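Local coordinates for TarM (Staphylococcus aureus subsp. aureus 21178, PDB 4X7R), which belongs to the GT-B superfamily of glycosyltransferase-like proteins and holds UDP and a sulfated glycan in this structure, at residues I4-H9 against A36-F41; I108-D113 against I120-K125; K130-F135 against F144-N149; D220-C225 against N241-G246. The protein carries 1 engineered substitution. All blocks are in the same frame, centred on the assembly; numbering follows the deposited sequence.

Interaction 1 of 4, residues I4-H9 against A36-F41. With SUS (2-deoxy-3,6-di-O-sulfo-2-(sulfoamino)-alpha-D-glucopyranose), chain C; BDP (beta-D-glucopyranuronic acid), chain B.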
# COMPACT_ATOMS: atom_id res chain seq x y z
N ILE A 4 -6.42 19.40 -2.36
CA ILE A 4 -5.87 18.43 -1.44
C ILE A 4 -4.78 17.56 -2.08
O ILE A 4 -4.92 17.10 -3.22
CB ILE A 4 -7.04 17.62 -0.81
CG1 ILE A 4 -8.00 18.56 -0.03
CG2 ILE A 4 -6.55 16.50 0.08
CD1 ILE A 4 -9.31 17.90 0.43
N PHE A 5 -3.70 17.32 -1.31
CA PHE A 5 -2.55 16.49 -1.69
C PHE A 5 -2.36 15.47 -0.59
O PHE A 5 -2.14 15.82 0.56
CB PHE A 5 -1.28 17.35 -1.88
CG PHE A 5 -1.45 18.44 -2.91
CD1 PHE A 5 -2.00 19.67 -2.56
CD2 PHE A 5 -1.01 18.26 -4.22
CE1 PHE A 5 -2.16 20.68 -3.52
CE2 PHE A 5 -1.18 19.27 -5.18
CZ PHE A 5 -1.75 20.47 -4.82
N MET A 6 -2.54 14.22 -0.95
CA MET A 6 -2.54 13.08 -0.04
C MET A 6 -1.33 12.24 -0.27
O MET A 6 -1.16 11.68 -1.34
CB MET A 6 -3.85 12.29 -0.18
CG MET A 6 -5.06 13.18 -0.10
SD MET A 6 -6.69 12.38 -0.16
CE MET A 6 -6.50 11.20 -1.48
N MET A 7 -0.47 12.19 0.73
CA MET A 7 0.85 11.60 0.67
C MET A 7 1.00 10.22 1.19
O MET A 7 0.52 9.87 2.28
CB MET A 7 1.85 12.54 1.32
CG MET A 7 1.95 13.86 0.60
SD MET A 7 2.47 15.14 1.76
CE MET A 7 3.83 14.35 2.48
N VAL A 8 1.65 9.41 0.38
CA VAL A 8 1.97 8.01 0.67
C VAL A 8 3.30 7.66 -0.03
O VAL A 8 3.71 8.35 -0.97
CB VAL A 8 0.78 7.09 0.24
CG1 VAL A 8 0.60 7.00 -1.29
CG2 VAL A 8 0.87 5.71 0.86
N HIS A 9 3.97 6.60 0.43
CA HIS A 9 5.21 6.15 -0.17
C HIS A 9 5.06 5.90 -1.68
O HIS A 9 5.79 6.51 -2.47
CB HIS A 9 5.68 4.87 0.54
CG HIS A 9 6.82 4.20 -0.13
ND1 HIS A 9 7.96 4.90 -0.49
CD2 HIS A 9 6.99 2.89 -0.46
CE1 HIS A 9 8.76 4.01 -1.07
NE2 HIS A 9 8.22 2.79 -1.06
N ALA A 36 -8.55 16.30 -5.01
CA ALA A 36 -7.79 15.61 -3.98
C ALA A 36 -6.91 14.59 -4.67
O ALA A 36 -7.38 13.51 -5.03
CB ALA A 36 -8.72 14.94 -2.99
N ASP A 37 -5.63 14.96 -4.87
CA ASP A 37 -4.66 14.13 -5.58
C ASP A 37 -3.67 13.42 -4.69
O ASP A 37 -3.56 13.75 -3.51
CB ASP A 37 -3.99 14.94 -6.70
CG ASP A 37 -5.02 15.51 -7.68
OD1 ASP A 37 -5.83 14.73 -8.22
OD2 ASP A 37 -5.03 16.74 -7.87
N ILE A 38 -3.00 12.39 -5.24
CA ILE A 38 -2.06 11.57 -4.48
C ILE A 38 -0.63 11.95 -4.82
O ILE A 38 -0.31 12.12 -6.00
CB ILE A 38 -2.38 10.07 -4.70
CG1 ILE A 38 -3.88 9.76 -4.23
CG2 ILE A 38 -1.34 9.17 -3.97
CD1 ILE A 38 -4.41 8.34 -4.43
N VAL A 39 0.21 12.14 -3.80
CA VAL A 39 1.65 12.44 -3.96
C VAL A 39 2.44 11.22 -3.47
O VAL A 39 2.25 10.80 -2.33
CB VAL A 39 2.09 13.72 -3.20
CG1 VAL A 39 3.57 14.05 -3.49
CG2 VAL A 39 1.17 14.90 -3.53
N THR A 40 3.29 10.64 -4.35
CA THR A 40 4.15 9.50 -4.03
C THR A 40 5.62 9.91 -4.11
O THR A 40 5.94 10.94 -4.71
CB THR A 40 3.81 8.26 -4.86
OG1 THR A 40 4.08 8.53 -6.25
CG2 THR A 40 2.38 7.79 -4.65
N PHE A 41 6.52 9.11 -3.49
CA PHE A 41 7.94 9.43 -3.39
C PHE A 41 8.87 8.33 -3.87
O PHE A 41 10.07 8.55 -3.93
CB PHE A 41 8.29 9.88 -1.94
CG PHE A 41 7.41 11.01 -1.43
CD1 PHE A 41 7.67 12.33 -1.79
CD2 PHE A 41 6.32 10.75 -0.60
CE1 PHE A 41 6.84 13.37 -1.34
CE2 PHE A 41 5.48 11.78 -0.17
CZ PHE A 41 5.75 13.09 -0.54
N2 SUS C . 10.81 6.43 2.06
C1 SUS C . 11.94 4.24 2.15
S1 SUS C . 10.86 7.11 0.43
C2 SUS C . 10.62 4.97 1.97
S2 SUS C . 9.77 -0.77 1.11
C3 SUS C . 9.59 4.47 3.00
O3 SUS C . 8.30 5.07 2.77
S3 SUS C . 7.74 6.03 3.82
C4 SUS C . 9.46 2.94 3.02
O4 SUS C . 8.68 2.64 4.16
C5 SUS C . 10.88 2.27 3.11
O5 SUS C . 11.74 2.81 2.06
C6 SUS C . 10.88 0.77 2.85
O6 SUS C . 10.32 0.56 1.57
O1S SUS C . 9.49 6.97 -0.22
O2S SUS C . 11.27 8.57 0.59
O3S SUS C . 11.90 6.37 -0.42
O4S SUS C . 9.04 -0.55 -0.22
O5S SUS C . 10.94 -1.75 0.94
O6S SUS C . 8.78 -1.32 2.14
O7S SUS C . 7.69 5.28 5.13
O8S SUS C . 6.33 6.49 3.45
O9S SUS C . 8.65 7.25 3.96
C1 BDP B . 7.76 1.59 3.87
C2 BDP B . 7.62 0.69 5.12
C3 BDP B . 6.55 -0.38 4.90
C4 BDP B . 5.22 0.24 4.32
C5 BDP B . 5.56 1.15 3.09
C6 BDP B . 4.31 1.81 2.47
O2 BDP B . 8.87 0.07 5.39
O3 BDP B . 6.30 -1.05 6.16
O4 BDP B . 4.41 -0.84 3.87
O5 BDP B . 6.50 2.18 3.49
O6A BDP B . 3.77 2.74 3.13
O6B BDP B . 3.97 1.44 1.32

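Interaction 2 of 4, residues I108-D113 against I120-K125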
# COMPACT_ATOMS: atom_id res chain seq x y z
N ILE A 108 19.76 -14.78 -21.13
CA ILE A 108 20.99 -14.69 -20.34
C ILE A 108 22.23 -14.96 -21.20
O ILE A 108 22.33 -16.03 -21.82
CB ILE A 108 20.94 -15.57 -19.05
CG1 ILE A 108 19.70 -15.22 -18.19
CG2 ILE A 108 22.24 -15.45 -18.24
CD1 ILE A 108 19.33 -16.22 -17.10
N SER A 109 23.20 -14.02 -21.21
CA SER A 109 24.46 -14.17 -21.94
C SER A 109 25.62 -13.45 -21.25
O SER A 109 25.40 -12.49 -20.52
CB SER A 109 24.32 -13.70 -23.39
OG SER A 109 23.48 -14.56 -24.13
N ARG A 110 26.86 -13.92 -21.50
CA ARG A 110 28.09 -13.33 -20.96
C ARG A 110 29.02 -12.90 -22.07
O ARG A 110 28.98 -13.48 -23.16
CB ARG A 110 28.78 -14.23 -19.93
CG ARG A 110 28.06 -14.28 -18.60
CD ARG A 110 28.66 -15.32 -17.67
NE ARG A 110 27.93 -15.41 -16.41
CZ ARG A 110 26.86 -16.18 -16.21
NH1 ARG A 110 26.40 -16.95 -17.19
NH2 ARG A 110 26.24 -16.17 -15.04
N TYR A 111 29.81 -11.84 -21.84
CA TYR A 111 30.70 -11.27 -22.86
C TYR A 111 32.12 -11.18 -22.36
O TYR A 111 32.35 -10.69 -21.26
CB TYR A 111 30.14 -9.91 -23.37
CG TYR A 111 28.75 -10.04 -23.94
CD1 TYR A 111 27.63 -10.06 -23.11
CD2 TYR A 111 28.55 -10.25 -25.31
CE1 TYR A 111 26.36 -10.29 -23.62
CE2 TYR A 111 27.27 -10.45 -25.83
CZ TYR A 111 26.18 -10.46 -24.98
OH TYR A 111 24.91 -10.66 -25.47
N PHE A 112 33.07 -11.68 -23.16
CA PHE A 112 34.50 -11.75 -22.84
C PHE A 112 35.30 -11.04 -23.92
O PHE A 112 35.07 -11.31 -25.10
CB PHE A 112 34.94 -13.23 -22.68
CG PHE A 112 34.30 -13.93 -21.50
CD1 PHE A 112 32.99 -14.40 -21.57
CD2 PHE A 112 35.00 -14.09 -20.30
CE1 PHE A 112 32.38 -14.99 -20.45
CE2 PHE A 112 34.38 -14.69 -19.19
CZ PHE A 112 33.08 -15.14 -19.27
N ASP A 113 36.24 -10.14 -23.55
CA ASP A 113 37.05 -9.43 -24.56
C ASP A 113 38.03 -10.36 -25.25
O ASP A 113 38.72 -11.13 -24.59
CB ASP A 113 37.76 -8.19 -23.98
CG ASP A 113 38.55 -7.40 -25.02
OD1 ASP A 113 37.91 -6.64 -25.79
OD2 ASP A 113 39.78 -7.56 -25.08
N ILE A 120 33.62 -9.03 -19.49
CA ILE A 120 33.19 -7.65 -19.74
C ILE A 120 31.76 -7.41 -19.25
O ILE A 120 31.52 -6.48 -18.46
CB ILE A 120 33.36 -7.26 -21.26
CG1 ILE A 120 34.80 -7.47 -21.80
CG2 ILE A 120 32.84 -5.85 -21.58
CD1 ILE A 120 35.99 -6.76 -21.01
N ALA A 121 30.80 -8.21 -19.73
CA ALA A 121 29.41 -8.01 -19.36
C ALA A 121 28.57 -9.25 -19.17
O ALA A 121 28.88 -10.32 -19.68
CB ALA A 121 28.72 -7.07 -20.34
N TYR A 122 27.49 -9.07 -18.43
CA TYR A 122 26.42 -10.01 -18.17
C TYR A 122 25.13 -9.30 -18.59
O TYR A 122 24.85 -8.19 -18.11
CB TYR A 122 26.38 -10.37 -16.68
CG TYR A 122 25.18 -11.18 -16.27
CD1 TYR A 122 25.19 -12.57 -16.33
CD2 TYR A 122 24.03 -10.56 -15.77
CE1 TYR A 122 24.09 -13.32 -15.93
CE2 TYR A 122 22.92 -11.30 -15.38
CZ TYR A 122 22.95 -12.68 -15.45
OH TYR A 122 21.86 -13.41 -15.06
N ILE A 123 24.36 -9.92 -19.50
CA ILE A 123 23.07 -9.39 -19.95
C ILE A 123 21.96 -10.40 -19.64
O ILE A 123 22.09 -11.57 -20.00
CB ILE A 123 23.06 -8.94 -21.45
CG1 ILE A 123 24.22 -7.96 -21.76
CG2 ILE A 123 21.68 -8.35 -21.83
CD1 ILE A 123 24.32 -7.45 -23.16
N ARG A 124 20.88 -9.95 -18.98
CA ARG A 124 19.72 -10.76 -18.65
C ARG A 124 18.46 -10.07 -19.21
O ARG A 124 18.06 -9.00 -18.72
CB ARG A 124 19.62 -11.00 -17.13
CG ARG A 124 18.50 -11.95 -16.68
CD ARG A 124 17.94 -11.57 -15.31
NE ARG A 124 18.98 -11.53 -14.27
CZ ARG A 124 18.99 -10.69 -13.24
NH1 ARG A 124 18.02 -9.80 -13.09
NH2 ARG A 124 19.98 -10.72 -12.36
N LYS A 125 17.83 -10.70 -20.22
CA LYS A 125 16.60 -10.25 -20.89
C LYS A 125 15.41 -11.12 -20.44
O LYS A 125 15.41 -12.33 -20.66
CB LYS A 125 16.75 -10.34 -22.43
CG LYS A 125 17.66 -9.30 -23.07
CD LYS A 125 17.82 -9.60 -24.56
CE LYS A 125 18.65 -8.58 -25.29
NZ LYS A 125 18.64 -8.79 -26.76

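Interaction 3 of 4, residues K130-F135 against F144-N149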
# COMPACT_ATOMS: atom_id res chain seq x y z
N LYS A 130 15.48 -5.54 -19.33
CA LYS A 130 16.86 -5.87 -19.67
C LYS A 130 17.78 -5.23 -18.65
O LYS A 130 17.57 -4.09 -18.22
CB LYS A 130 17.21 -5.44 -21.10
CG LYS A 130 18.63 -5.83 -21.55
CD LYS A 130 18.90 -5.61 -23.04
CE LYS A 130 18.97 -4.16 -23.44
NZ LYS A 130 19.13 -4.00 -24.91
N VAL A 131 18.80 -5.98 -18.28
CA VAL A 131 19.82 -5.58 -17.33
C VAL A 131 21.18 -5.86 -17.96
O VAL A 131 21.37 -6.93 -18.56
CB VAL A 131 19.56 -6.33 -15.99
CG1 VAL A 131 20.80 -7.03 -15.45
CG2 VAL A 131 18.91 -5.42 -14.96
N ILE A 132 22.09 -4.87 -17.93
CA ILE A 132 23.46 -5.04 -18.45
C ILE A 132 24.41 -4.72 -17.32
O ILE A 132 24.48 -3.57 -16.89
CB ILE A 132 23.80 -4.26 -19.74
CG1 ILE A 132 22.82 -4.54 -20.89
CG2 ILE A 132 25.25 -4.52 -20.18
CD1 ILE A 132 23.05 -3.65 -22.16
N ASP A 133 25.09 -5.75 -16.79
CA ASP A 133 26.08 -5.62 -15.73
C ASP A 133 27.45 -5.60 -16.36
O ASP A 133 27.77 -6.48 -17.16
CB ASP A 133 25.96 -6.78 -14.72
CG ASP A 133 24.72 -6.76 -13.88
OD1 ASP A 133 23.87 -5.86 -14.08
OD2 ASP A 133 24.59 -7.63 -12.98
N PHE A 134 28.24 -4.55 -16.08
CA PHE A 134 29.60 -4.43 -16.59
C PHE A 134 30.58 -4.80 -15.51
O PHE A 134 30.34 -4.56 -14.33
CB PHE A 134 29.89 -3.05 -17.18
CG PHE A 134 29.37 -2.86 -18.58
CD1 PHE A 134 29.99 -3.48 -19.66
CD2 PHE A 134 28.28 -2.03 -18.83
CE1 PHE A 134 29.51 -3.30 -20.96
CE2 PHE A 134 27.81 -1.83 -20.14
CZ PHE A 134 28.42 -2.47 -21.19
N PHE A 135 31.68 -5.41 -15.93
CA PHE A 135 32.73 -5.91 -15.04
C PHE A 135 34.08 -5.31 -15.34
O PHE A 135 34.34 -4.90 -16.47
CB PHE A 135 32.81 -7.45 -15.14
CG PHE A 135 31.58 -8.12 -14.60
CD1 PHE A 135 30.43 -8.23 -15.37
CD2 PHE A 135 31.57 -8.66 -13.32
CE1 PHE A 135 29.27 -8.82 -14.84
CE2 PHE A 135 30.42 -9.26 -12.80
CZ PHE A 135 29.28 -9.33 -13.57
N PHE A 144 23.18 -1.19 -15.95
CA PHE A 144 22.22 -0.39 -16.70
C PHE A 144 20.90 -1.20 -16.77
O PHE A 144 20.90 -2.37 -17.20
CB PHE A 144 22.73 -0.08 -18.13
CG PHE A 144 23.89 0.87 -18.18
CD1 PHE A 144 25.20 0.41 -18.11
CD2 PHE A 144 23.67 2.25 -18.30
CE1 PHE A 144 26.27 1.30 -18.14
CE2 PHE A 144 24.75 3.14 -18.36
CZ PHE A 144 26.05 2.66 -18.28
N SER A 145 19.80 -0.57 -16.34
CA SER A 145 18.45 -1.14 -16.33
C SER A 145 17.62 -0.49 -17.43
O SER A 145 17.60 0.74 -17.57
CB SER A 145 17.79 -0.96 -14.97
OG SER A 145 18.61 -1.57 -13.99
N PHE A 146 16.96 -1.34 -18.24
CA PHE A 146 16.14 -0.97 -19.39
C PHE A 146 14.72 -1.51 -19.29
O PHE A 146 14.51 -2.59 -18.75
CB PHE A 146 16.76 -1.53 -20.69
CG PHE A 146 18.20 -1.17 -21.00
CD1 PHE A 146 19.25 -1.83 -20.36
CD2 PHE A 146 18.50 -0.25 -21.99
CE1 PHE A 146 20.57 -1.51 -20.65
CE2 PHE A 146 19.83 0.07 -22.28
CZ PHE A 146 20.86 -0.57 -21.61
N ILE A 147 13.76 -0.75 -19.85
CA ILE A 147 12.34 -1.10 -20.04
C ILE A 147 12.05 -0.75 -21.51
O ILE A 147 12.30 0.39 -21.92
CB ILE A 147 11.37 -0.41 -19.07
CG1 ILE A 147 11.62 -0.87 -17.61
CG2 ILE A 147 9.91 -0.67 -19.49
CD1 ILE A 147 11.03 -0.00 -16.57
N ASP A 148 11.61 -1.76 -22.30
CA ASP A 148 11.34 -1.65 -23.75
C ASP A 148 12.57 -1.10 -24.50
O ASP A 148 12.44 -0.17 -25.31
CB ASP A 148 10.04 -0.84 -24.06
CG ASP A 148 8.80 -1.23 -23.27
OD1 ASP A 148 8.54 -2.44 -23.12
OD2 ASP A 148 8.08 -0.31 -22.81
N ASN A 149 13.76 -1.65 -24.18
CA ASN A 149 15.08 -1.27 -24.74
C ASN A 149 15.54 0.17 -24.45
O ASN A 149 16.50 0.64 -25.05
CB ASN A 149 15.21 -1.64 -26.23
CG ASN A 149 15.51 -3.09 -26.50
OD1 ASN A 149 15.70 -3.91 -25.58
ND2 ASN A 149 15.57 -3.45 -27.77

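Interaction 4 of 4, residues D220-C225 against N241-G246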
# COMPACT_ATOMS: atom_id res chain seq x y z
N ASP A 220 -5.83 27.48 1.17
CA ASP A 220 -6.66 26.62 0.32
C ASP A 220 -5.93 25.32 -0.01
O ASP A 220 -6.58 24.35 -0.40
CB ASP A 220 -7.07 27.37 -0.97
CG ASP A 220 -8.09 28.50 -0.75
OD1 ASP A 220 -8.90 28.39 0.18
OD2 ASP A 220 -8.06 29.49 -1.53
N SER A 221 -4.59 25.30 0.14
CA SER A 221 -3.75 24.11 -0.10
C SER A 221 -3.79 23.25 1.16
O SER A 221 -3.51 23.74 2.27
CB SER A 221 -2.32 24.51 -0.41
OG SER A 221 -2.16 25.07 -1.70
N ILE A 222 -4.21 21.99 1.00
CA ILE A 222 -4.33 21.06 2.13
C ILE A 222 -3.48 19.83 1.88
O ILE A 222 -3.64 19.16 0.85
CB ILE A 222 -5.82 20.69 2.41
CG1 ILE A 222 -6.65 21.96 2.76
CG2 ILE A 222 -5.93 19.59 3.51
CD1 ILE A 222 -8.08 21.92 2.29
N MET A 223 -2.58 19.53 2.82
CA MET A 223 -1.73 18.34 2.77
C MET A 223 -2.28 17.34 3.77
O MET A 223 -2.54 17.68 4.93
CB MET A 223 -0.28 18.67 3.12
CG MET A 223 0.43 19.43 2.00
SD MET A 223 2.11 19.94 2.44
CE MET A 223 1.77 21.46 3.26
N ILE A 224 -2.45 16.10 3.32
CA ILE A 224 -2.90 15.02 4.19
C ILE A 224 -1.85 13.95 4.08
O ILE A 224 -1.63 13.42 2.99
CB ILE A 224 -4.32 14.46 3.88
CG1 ILE A 224 -5.40 15.54 4.04
CG2 ILE A 224 -4.63 13.22 4.77
CD1 ILE A 224 -6.78 15.14 3.51
N CYS A 225 -1.21 13.62 5.17
CA CYS A 225 -0.21 12.58 5.11
C CYS A 225 -0.81 11.29 5.62
O CYS A 225 -1.22 11.21 6.78
CB CYS A 225 1.05 12.96 5.87
SG CYS A 225 2.30 11.65 5.86
N ASN A 241 1.06 28.88 5.36
CA ASN A 241 -0.41 28.95 5.23
C ASN A 241 -1.06 27.63 4.91
O ASN A 241 -2.17 27.39 5.36
CB ASN A 241 -0.79 29.96 4.16
CG ASN A 241 -0.18 31.31 4.36
OD1 ASN A 241 -0.29 31.90 5.44
ND2 ASN A 241 0.46 31.80 3.31
N ALA A 242 -0.41 26.80 4.07
CA ALA A 242 -0.95 25.50 3.69
C ALA A 242 -1.24 24.67 4.93
O ALA A 242 -0.50 24.76 5.91
CB ALA A 242 0.01 24.78 2.77
N GLN A 243 -2.36 23.92 4.91
CA GLN A 243 -2.77 23.08 6.02
C GLN A 243 -2.06 21.73 6.00
O GLN A 243 -1.72 21.19 4.93
CB GLN A 243 -4.30 22.88 6.02
CG GLN A 243 -5.05 24.21 5.99
CD GLN A 243 -6.53 24.03 6.06
OE1 GLN A 243 -7.03 23.15 6.75
NE2 GLN A 243 -7.26 24.91 5.39
N LYS A 244 -1.81 21.19 7.21
CA LYS A 244 -1.13 19.90 7.37
C LYS A 244 -1.91 18.98 8.28
O LYS A 244 -2.19 19.33 9.44
CB LYS A 244 0.32 20.06 7.87
CG LYS A 244 1.23 20.88 6.94
CD LYS A 244 2.64 21.03 7.50
CE LYS A 244 3.59 21.79 6.58
NZ LYS A 244 4.99 21.76 7.10
N TYR A 245 -2.23 17.78 7.78
CA TYR A 245 -2.96 16.75 8.53
C TYR A 245 -2.24 15.45 8.40
O TYR A 245 -1.68 15.16 7.34
CB TYR A 245 -4.41 16.55 8.02
CG TYR A 245 -5.27 17.79 8.16
CD1 TYR A 245 -5.91 18.09 9.35
CD2 TYR A 245 -5.37 18.71 7.12
CE1 TYR A 245 -6.64 19.26 9.51
CE2 TYR A 245 -6.12 19.88 7.26
CZ TYR A 245 -6.74 20.15 8.46
OH TYR A 245 -7.44 21.32 8.62
N GLY A 246 -2.30 14.66 9.46
CA GLY A 246 -1.73 13.32 9.47
C GLY A 246 -2.89 12.38 9.71
O GLY A 246 -3.71 12.66 10.59

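Interaction 1 of 4, residues I4-H9 against A36-F41
Two strands that pair in parallel remain joined beyond their regular ladder, where Phe41 N donates to His9 O at 2.9 Å and His9 at the same time turns its ring onto a bound sugar. With CG anti to the backbone N (chi1 170°), the imidazole has C4 of SUS over one face, and its ND1 gives a hydrogen bond to sulfo oxygen O1S of SUS at 2.6 Å, the acceptor lying near the ring plane. Phe41 CB approaches that same oxygen to 3.6 Å. Behind this end runs the ladder itself, from Asp37 N to Ile4 O and on to Val8 N with Val39 O; strands 3-7 and 36-40 are the paired strands of a beta-alpha-beta unit whose helix 17-31 connects them in the Rossmann-like sheet of a GT-B fold. One face is packed by Met7, bent at its last torsion: CG rests on Val39 CB at 3.8 Å, and CE reaches Phe41 CZ, also at 3.8 Å. On the other face Ile4 CB abuts Ala36 CB, while Met6 CE lies 4.1 Å from Ile38 CG1, under helix 17-31. The carboxylate of Asp37, on the face of Met7, is bound through OD1 by Tyr30 OH and Lys65 N.

Interaction 2 of 4, residues I108-D113 against I120-K125
Tyr111 O takes two backbone donors from the opposite strand, Ile120 N at 2.7 Å and Ala121 N at 3.3 Å. Both residues therefore face a single partner, which defines a classic beta bulge. Past it the antiparallel ladder is regular: Tyr111 N reaches Ala121 O, and the hydrogen-bonded pair Ser109 and Ile123 exchanges two bonds, that from Ile123 N to Ser109 O being almost straight at 175°. On one face the Tyr122 ring, swung out with CG anti to the backbone N (chi1 171°), leans toward the other strand. Ile108 CG2 meets its CE1 at 3.6 Å. The guanidinium of Arg110, at the end of a chain extended from CG to NE, receives Tyr122 CD1 over one of its faces, off centre, with the two planes 57° apart; NH2 comes to 3.7 Å from Tyr122 CE1, and NH1 pairs the charge with Glu104. On the opposite face of the sheet, Tyr111 CE1 touches Ile123 CD1 at 3.5 Å, and Leu96 packs against both residues. At the turn end, Ile120 CG1 and CD1 lie against Asp113 CB, whose carboxylate is engaged by Thr115 and Thr116. The whole is a two-stranded beta hairpin, irregular close to its turn, within the large antiparallel sheet that projects from the body of the protein.

Interaction 3 of 4, residues K130-F135 against F144-N149
The side chain of Lys130 lies across the ring of Phe146, its hydrogen-bonded partner on the adjacent antiparallel strand. CG is anti to the backbone N (chi1 -177°), and a bend at chi3 (69°) carries CE over the aromatic face, 4.0 Å from the Phe146 centroid, as a CH-pi contact. NZ follows at 4.8 Å from that centroid, only 7° off the ring normal, so the ammonium makes a cation-pi interaction as well. A weak hydrogen bond at 3.5 Å links Lys130 NZ to Asn149 OD1, beyond the strand end. Ile132 fills the next position on this face: its CD1 methyl meets Phe146 CE1 at 3.6 Å. Farther along, Phe134 and Phe144 meet through ring atoms, CD2 of the former standing 4.0 Å from CE1 of the latter, with Phe144 at the edge of the Phe134 ring. Beneath these groups, Phe144 N and Ile132 N each bond to the other residue's carbonyl oxygen, as Phe146 and Lys130 do. On the reverse face, Val131 CG2 approaches Ser145 OG. The two strands form a hairpin flanked by strands 119-126 and 150-157; helix 86-95 lies over the aromatic face, placing Leu88 and Ile92 on Phe144, Ile92 also on Ile132, and Tyr89 on Phe146.

Interaction 4 of 4, residues D220-C225 against N241-G246
Met223 hooks its terminal methyl into the hollow between two residues of the neighbouring parallel strand: CE sits 3.8 Å from Ala242 CB and equally close to CG of Lys244. The bend at chi3 (-85°) turns the methyl across to them, while Lys244 itself runs on, extended, until NZ bonds to the carbonyl of Met234 and to Thr237. On the other face the bumps belong to Ile222. Its CG2 fits against the edge of the Tyr245 ring, 3.8 Å from CD2, and its CG1 lies alongside the amide of Gln243, 3.9 Å from CD. That amide is itself fixed, since Tyr245 OH donates to Gln243 OE1 at 2.6 Å, the oxygen lying near the ring plane, and NE2 bonds to the carbonyls of Lys219 and Phe491. Ile224 CG1 is fitted beside Tyr245 CB at 4.2 Å. Backbone bonds join the strands below, among them Met223 N to Gln243 O and Cys225 N to Tyr245 O at 2.7 Å. The pair belongs to a beta-alpha-beta unit: helix 231-235 covers the face of Met223 and Cys225, the C-terminal helix 480-492 packs on Ile222, Ile224 and Tyr245, and strand 3-7 borders strand 221-225.

In the fold
The four contacts follow one another along the chain, yet they fall into two groups in space. Interactions 1 and 4, with centres about 11 Å apart, belong to one parallel sheet: strand 3-7 lies beside strand 221-225, and Phe5 and Met7 bond to Ile224 between them. Interactions 2 and 3, centres about 10 Å apart, share the antiparallel sheet in which strand 119-126 neighbours strand 129-136. Between the groups the distances are large, with centres about 31 to 50 Å apart. The chain thus builds the first three strands of its Rossmann-like domain, departs into the antiparallel sheet, and returns to add strand 221-225, so the sheet is an insertion within that domain.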